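Local coordinates for cycloalternan-forming enzyme (Listeria monocytogenes serovar 1/2a, PDB 5F7U), which is a multidomain carbohydrate-active protein of glycoside hydrolase family 31, with a TIM barrel, flanking beta domains and a carbohydrate-binding module, at residues A[263-275]-A[280-292]. The protein carries 1 engineered substitution. Residues are numbered along the deposited sequence; the frame is centred on the assembly and turned at random.
Sequences RGKDVETYVYNEY and QTERTYLAVPFFV. With GLC (alpha-D-glucopyranose), chain F.
E274 and R283 form a salt bridge joining the two arms of a strand-loop-helix-strand segment in the galactose mutarotase-like region of this family 31 protein. R283 NH1 lies 3.0 Å from E274 OE1, which it meets from above the carboxylate plane, the two flat groups standing 87° apart. E274 CG, anti to the backbone N (chi1 -175°), lies 3.4 Å from T281 OG1, itself bonded to D277, and the bend at chi2 turns the carboxylate to R283. The extended arginine runs alongside Y272, its CZ 5.1 Å from the ring centroid, at most a weak cation-pi attraction. Next to this pair, Y272 N donates to T284 O (2.8 Å), the one direct backbone hydrogen bond between 263-275 and 280-292. Elsewhere water joins the chains: one links Y270 O to T284 N, another E268 N to E282 O. E282, with positive phi, closes helix 278-281 as C' of a Schellman motif; its extended side chain places OE2 2.8 Å from K265 NZ, while a water links OE1 to D266 N. A287 CB points at the T269-Y270 backbone, 3.4 Å from Y270 N, a closeness that a methyl group allows. P289, centring an inverse gamma turn where the chain turns a corner, sets its ring against T269 CG2; T269 OG1 bonds to S307 and, through water, V288 O. At the pocket, Y275 CD1 lies 3.4 Å from O1 of the bound alpha-D-glucopyranose.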
loop_
_atom_site.group_PDB
_atom_site.type_symbol
_atom_site.label_atom_id
_atom_site.label_comp_id
_atom_site.label_asym_id
_atom_site.label_seq_id
_atom_site.Cartn_x
_atom_site.Cartn_y
_atom_site.Cartn_z
ATOM N N ARG A 263 -2.410 -5.057 -16.602
ATOM C CA ARG A 263 -2.703 -5.652 -17.918
ATOM C C ARG A 263 -1.966 -4.878 -19.015
ATOM O O ARG A 263 -2.020 -3.665 -19.053
ATOM C CB ARG A 263 -4.207 -5.732 -18.211
ATOM C CG ARG A 263 -4.512 -6.690 -19.369
ATOM C CD ARG A 263 -5.943 -6.566 -19.910
ATOM N NE ARG A 263 -6.141 -7.607 -20.911
ATOM C CZ ARG A 263 -6.486 -8.857 -20.607
ATOM N NH1 ARG A 263 -6.696 -9.206 -19.333
ATOM N NH2 ARG A 263 -6.598 -9.767 -21.568
ATOM N N GLY A 264 -1.261 -5.613 -19.870
ATOM C CA GLY A 264 -0.451 -5.055 -20.948
ATOM C C GLY A 264 1.034 -4.982 -20.655
ATOM O O GLY A 264 1.823 -4.764 -21.585
ATOM N N LYS A 265 1.414 -5.153 -19.386
ATOM C CA LYS A 265 2.795 -4.949 -18.939
ATOM C C LYS A 265 3.520 -6.277 -18.714
ATOM O O LYS A 265 2.903 -7.285 -18.312
ATOM C CB LYS A 265 2.842 -4.192 -17.592
ATOM C CG LYS A 265 2.195 -2.805 -17.521
ATOM C CD LYS A 265 3.107 -1.762 -18.125
ATOM C CE LYS A 265 2.558 -0.355 -17.901
ATOM N NZ LYS A 265 3.224 0.548 -18.882
ATOM N N ASP A 266 4.841 -6.244 -18.924
ATOM C CA ASP A 266 5.752 -7.277 -18.419
ATOM C C ASP A 266 6.263 -6.777 -17.085
ATOM O O ASP A 266 7.008 -5.812 -17.043
ATOM C CB ASP A 266 6.937 -7.488 -19.366
ATOM C CG ASP A 266 6.530 -8.121 -20.668
ATOM O OD1 ASP A 266 5.802 -9.126 -20.625
ATOM O OD2 ASP A 266 6.927 -7.609 -21.741
ATOM N N VAL A 267 5.855 -7.429 -16.008
ATOM C CA VAL A 267 6.147 -6.959 -14.647
ATOM C C VAL A 267 7.324 -7.747 -14.093
ATOM O O VAL A 267 7.271 -8.974 -14.027
ATOM C CB VAL A 267 4.927 -7.136 -13.719
ATOM C CG1 VAL A 267 5.212 -6.519 -12.365
ATOM C CG2 VAL A 267 3.673 -6.504 -14.327
ATOM N N GLU A 268 8.376 -7.035 -13.682
ATOM C CA GLU A 268 9.575 -7.691 -13.149
ATOM C C GLU A 268 9.498 -7.714 -11.629
ATOM O O GLU A 268 9.342 -6.656 -11.010
ATOM C CB GLU A 268 10.838 -6.906 -13.533
ATOM C CG GLU A 268 10.990 -6.622 -15.013
ATOM C CD GLU A 268 11.061 -7.857 -15.900
ATOM O OE1 GLU A 268 11.393 -8.978 -15.443
ATOM O OE2 GLU A 268 10.808 -7.694 -17.113
ATOM N N THR A 269 9.630 -8.904 -11.047
ATOM C CA THR A 269 9.733 -9.042 -9.610
ATOM C C THR A 269 11.216 -8.896 -9.258
ATOM O O THR A 269 11.973 -9.862 -9.230
ATOM C CB THR A 269 9.176 -10.387 -9.111
ATOM O OG1 THR A 269 7.903 -10.626 -9.729
ATOM C CG2 THR A 269 8.988 -10.338 -7.575
ATOM N N TYR A 270 11.621 -7.658 -9.035
ATOM C CA TYR A 270 13.040 -7.341 -8.917
ATOM C C TYR A 270 13.151 -6.046 -8.137
ATOM O O TYR A 270 12.744 -4.978 -8.628
ATOM C CB TYR A 270 13.620 -7.132 -10.325
ATOM C CG TYR A 270 15.123 -6.989 -10.385
ATOM C CD1 TYR A 270 15.964 -8.123 -10.287
ATOM C CD2 TYR A 270 15.714 -5.736 -10.615
ATOM C CE1 TYR A 270 17.348 -8.001 -10.383
ATOM C CE2 TYR A 270 17.089 -5.607 -10.715
ATOM C CZ TYR A 270 17.899 -6.730 -10.595
ATOM O OH TYR A 270 19.264 -6.574 -10.709
ATOM N N VAL A 271 13.721 -6.121 -6.945
ATOM C CA VAL A 271 13.899 -4.904 -6.144
ATOM C C VAL A 271 15.000 -4.037 -6.758
ATOM O O VAL A 271 16.029 -4.548 -7.225
ATOM C CB VAL A 271 14.196 -5.196 -4.650
ATOM C CG1 VAL A 271 13.045 -5.994 -4.008
ATOM C CG2 VAL A 271 15.550 -5.881 -4.440
ATOM N N TYR A 272 14.775 -2.726 -6.761
ATOM C CA TYR A 272 15.747 -1.825 -7.358
ATOM C C TYR A 272 15.624 -0.445 -6.748
ATOM O O TYR A 272 14.519 -0.009 -6.424
ATOM C CB TYR A 272 15.573 -1.780 -8.886
ATOM C CG TYR A 272 16.760 -1.211 -9.611
ATOM C CD1 TYR A 272 17.855 -2.017 -9.967
ATOM C CD2 TYR A 272 16.780 0.128 -9.951
ATOM C CE1 TYR A 272 18.949 -1.467 -10.647
ATOM C CE2 TYR A 272 17.856 0.689 -10.604
ATOM C CZ TYR A 272 18.926 -0.102 -10.951
ATOM O OH TYR A 272 19.954 0.545 -11.609
ATOM N N ASN A 273 16.769 0.206 -6.554
ATOM C CA ASN A 273 16.785 1.593 -6.085
ATOM C C ASN A 273 16.800 2.556 -7.290
ATOM O O ASN A 273 17.876 2.877 -7.826
ATOM C CB ASN A 273 17.983 1.833 -5.128
ATOM C CG ASN A 273 18.149 3.313 -4.764
ATOM O OD1 ASN A 273 17.223 4.088 -4.922
ATOM N ND2 ASN A 273 19.339 3.704 -4.306
ATOM N N GLU A 274 15.602 2.991 -7.718
ATOM C CA GLU A 274 15.450 3.917 -8.862
ATOM C C GLU A 274 15.007 5.276 -8.356
ATOM O O GLU A 274 13.906 5.414 -7.842
ATOM C CB GLU A 274 14.427 3.392 -9.900
ATOM C CG GLU A 274 14.319 4.268 -11.166
ATOM C CD GLU A 274 15.611 4.284 -11.992
ATOM O OE1 GLU A 274 16.424 3.348 -11.867
ATOM O OE2 GLU A 274 15.833 5.253 -12.752
ATOM N N TYR A 275 15.886 6.263 -8.499
ATOM C CA TYR A 275 15.635 7.608 -7.962
ATOM C C TYR A 275 14.716 8.409 -8.892
ATOM O O TYR A 275 15.027 8.559 -10.079
ATOM C CB TYR A 275 16.999 8.271 -7.807
ATOM C CG TYR A 275 17.015 9.684 -7.279
ATOM C CD1 TYR A 275 16.789 9.948 -5.922
ATOM C CD2 TYR A 275 17.322 10.752 -8.128
ATOM C CE1 TYR A 275 16.830 11.261 -5.433
ATOM C CE2 TYR A 275 17.373 12.058 -7.653
ATOM C CZ TYR A 275 17.133 12.301 -6.301
ATOM O OH TYR A 275 17.171 13.611 -5.828
ATOM N N GLN A 280 8.251 5.920 -14.898
ATOM C CA GLN A 280 8.694 5.908 -16.288
ATOM C C GLN A 280 9.502 4.664 -16.609
ATOM O O GLN A 280 9.306 4.046 -17.653
ATOM C CB GLN A 280 9.484 7.185 -16.615
ATOM C CG GLN A 280 8.656 8.453 -16.377
ATOM C CD GLN A 280 8.922 9.169 -15.034
ATOM O OE1 GLN A 280 8.788 8.609 -13.916
ATOM N NE2 GLN A 280 9.265 10.463 -15.149
ATOM N N THR A 281 10.362 4.270 -15.675
ATOM C CA THR A 281 11.205 3.079 -15.842
ATOM C C THR A 281 10.492 1.786 -15.418
ATOM O O THR A 281 11.000 0.699 -15.676
ATOM C CB THR A 281 12.519 3.183 -15.016
ATOM O OG1 THR A 281 12.203 3.240 -13.623
ATOM C CG2 THR A 281 13.326 4.416 -15.393
ATOM N N GLU A 282 9.332 1.915 -14.756
ATOM C CA GLU A 282 8.542 0.762 -14.276
ATOM C C GLU A 282 9.363 -0.055 -13.284
ATOM O O GLU A 282 9.334 -1.295 -13.290
ATOM C CB GLU A 282 8.017 -0.091 -15.462
ATOM C CG GLU A 282 7.421 0.783 -16.561
ATOM C CD GLU A 282 6.666 0.027 -17.633
ATOM O OE1 GLU A 282 6.750 -1.218 -17.712
ATOM O OE2 GLU A 282 5.990 0.705 -18.430
ATOM N N ARG A 283 10.111 0.652 -12.431
ATOM C CA ARG A 283 10.937 -0.008 -11.407
ATOM C C ARG A 283 10.349 0.225 -10.016
ATOM O O ARG A 283 9.438 1.049 -9.854
ATOM C CB ARG A 283 12.386 0.456 -11.497
ATOM C CG ARG A 283 13.009 0.062 -12.838
ATOM C CD ARG A 283 14.387 0.646 -13.002
ATOM N NE ARG A 283 14.856 0.402 -14.364
ATOM C CZ ARG A 283 16.050 0.742 -14.820
ATOM N NH1 ARG A 283 16.936 1.363 -14.018
ATOM N NH2 ARG A 283 16.354 0.469 -16.101
ATOM N N THR A 284 10.845 -0.523 -9.035
ATOM C CA THR A 284 10.352 -0.419 -7.666
ATOM C C THR A 284 11.334 -0.959 -6.641
ATOM O O THR A 284 12.138 -1.866 -6.938
ATOM C CB THR A 284 8.994 -1.116 -7.467
ATOM O OG1 THR A 284 8.533 -0.870 -6.123
ATOM C CG2 THR A 284 9.063 -2.655 -7.727
ATOM N N TYR A 285 11.230 -0.396 -5.440
ATOM C CA TYR A 285 12.010 -0.839 -4.292
ATOM C C TYR A 285 11.404 -2.073 -3.648
ATOM O O TYR A 285 12.065 -2.755 -2.875
ATOM C CB TYR A 285 11.982 0.234 -3.207
ATOM C CG TYR A 285 12.309 1.643 -3.635
ATOM C CD1 TYR A 285 13.640 2.083 -3.687
ATOM C CD2 TYR A 285 11.268 2.565 -3.919
ATOM C CE1 TYR A 285 13.946 3.395 -4.027
ATOM C CE2 TYR A 285 11.570 3.878 -4.264
ATOM C CZ TYR A 285 12.902 4.271 -4.322
ATOM O OH TYR A 285 13.173 5.551 -4.650
ATOM N N LEU A 286 10.126 -2.327 -3.921
ATOM C CA LEU A 286 9.370 -3.313 -3.142
ATOM C C LEU A 286 8.558 -4.130 -4.139
ATOM O O LEU A 286 7.536 -3.677 -4.640
ATOM C CB LEU A 286 8.482 -2.584 -2.106
ATOM C CG LEU A 286 7.999 -3.383 -0.882
ATOM C CD1 LEU A 286 7.230 -2.418 0.023
ATOM C CD2 LEU A 286 7.124 -4.558 -1.280
ATOM N N ALA A 287 9.063 -5.327 -4.439
ATOM C CA ALA A 287 8.529 -6.166 -5.528
ATOM C C ALA A 287 8.063 -7.468 -4.932
ATOM O O ALA A 287 8.814 -8.124 -4.210
ATOM C CB ALA A 287 9.614 -6.434 -6.564
ATOM N N VAL A 288 6.835 -7.856 -5.257
ATOM C CA VAL A 288 6.206 -9.027 -4.612
ATOM C C VAL A 288 5.581 -9.864 -5.720
ATOM O O VAL A 288 4.836 -9.327 -6.518
ATOM C CB VAL A 288 5.092 -8.574 -3.629
ATOM C CG1 VAL A 288 4.398 -9.794 -3.033
ATOM C CG2 VAL A 288 5.659 -7.650 -2.530
ATOM N N PRO A 289 5.875 -11.177 -5.781
ATOM C CA PRO A 289 5.312 -11.998 -6.871
ATOM C C PRO A 289 3.894 -12.506 -6.534
ATOM O O PRO A 289 3.653 -13.705 -6.485
ATOM C CB PRO A 289 6.329 -13.156 -6.975
ATOM C CG PRO A 289 6.779 -13.337 -5.534
ATOM C CD PRO A 289 6.803 -11.948 -4.926
ATOM N N PHE A 290 2.989 -11.563 -6.280
ATOM C CA PHE A 290 1.617 -11.838 -5.909
ATOM C C PHE A 290 0.767 -10.814 -6.626
ATOM O O PHE A 290 1.058 -9.623 -6.574
ATOM C CB PHE A 290 1.442 -11.671 -4.393
ATOM C CG PHE A 290 -0.001 -11.682 -3.915
ATOM C CD1 PHE A 290 -0.879 -12.746 -4.209
ATOM C CD2 PHE A 290 -0.456 -10.644 -3.098
ATOM C CE1 PHE A 290 -2.196 -12.746 -3.730
ATOM C CE2 PHE A 290 -1.780 -10.641 -2.609
ATOM C CZ PHE A 290 -2.640 -11.688 -2.923
ATOM N N PHE A 291 -0.273 -11.286 -7.300
ATOM C CA PHE A 291 -1.284 -10.386 -7.835
ATOM C C PHE A 291 -2.689 -10.830 -7.482
ATOM O O PHE A 291 -2.934 -12.003 -7.200
ATOM C CB PHE A 291 -1.137 -10.184 -9.362
ATOM C CG PHE A 291 -1.542 -11.375 -10.210
ATOM C CD1 PHE A 291 -2.890 -11.622 -10.497
ATOM C CD2 PHE A 291 -0.571 -12.219 -10.763
ATOM C CE1 PHE A 291 -3.265 -12.702 -11.279
ATOM C CE2 PHE A 291 -0.944 -13.294 -11.560
ATOM C CZ PHE A 291 -2.288 -13.538 -11.815
ATOM N N VAL A 292 -3.606 -9.874 -7.507
ATOM C CA VAL A 292 -5.030 -10.147 -7.315
ATOM C C VAL A 292 -5.752 -9.757 -8.584
ATOM O O VAL A 292 -5.525 -8.653 -9.106
ATOM C CB VAL A 292 -5.585 -9.341 -6.121
ATOM C CG1 VAL A 292 -7.116 -9.462 -6.043
ATOM C CG2 VAL A 292 -4.940 -9.807 -4.820
HETATM C C1 GLC F . 20.688 8.659 -3.795
HETATM C C2 GLC F . 20.432 7.316 -3.099
HETATM C C3 GLC F . 19.114 7.329 -2.311
HETATM C C4 GLC F . 19.111 8.456 -1.270
HETATM C C5 GLC F . 19.400 9.777 -2.020
HETATM C C6 GLC F . 19.528 10.985 -1.104
HETATM O O1 GLC F . 19.779 8.831 -4.891
HETATM O O2 GLC F . 20.389 6.282 -4.082
HETATM O O3 GLC F . 18.911 6.052 -1.711
HETATM O O4 GLC F . 17.830 8.572 -0.606
HETATM O O5 GLC F . 20.569 9.757 -2.870
HETATM O O6 GLC F . 18.314 11.703 -1.304
HETATM O O HOH W 1 6.724 -3.258 -15.948
HETATM O O HOH W 2 5.951 -3.546 -19.527
HETATM O O HOH W 3 8.438 -4.167 -13.844
HETATM O O HOH W 4 6.121 -8.590 -9.071
HETATM O O HOH W 5 12.481 -2.773 -10.298
#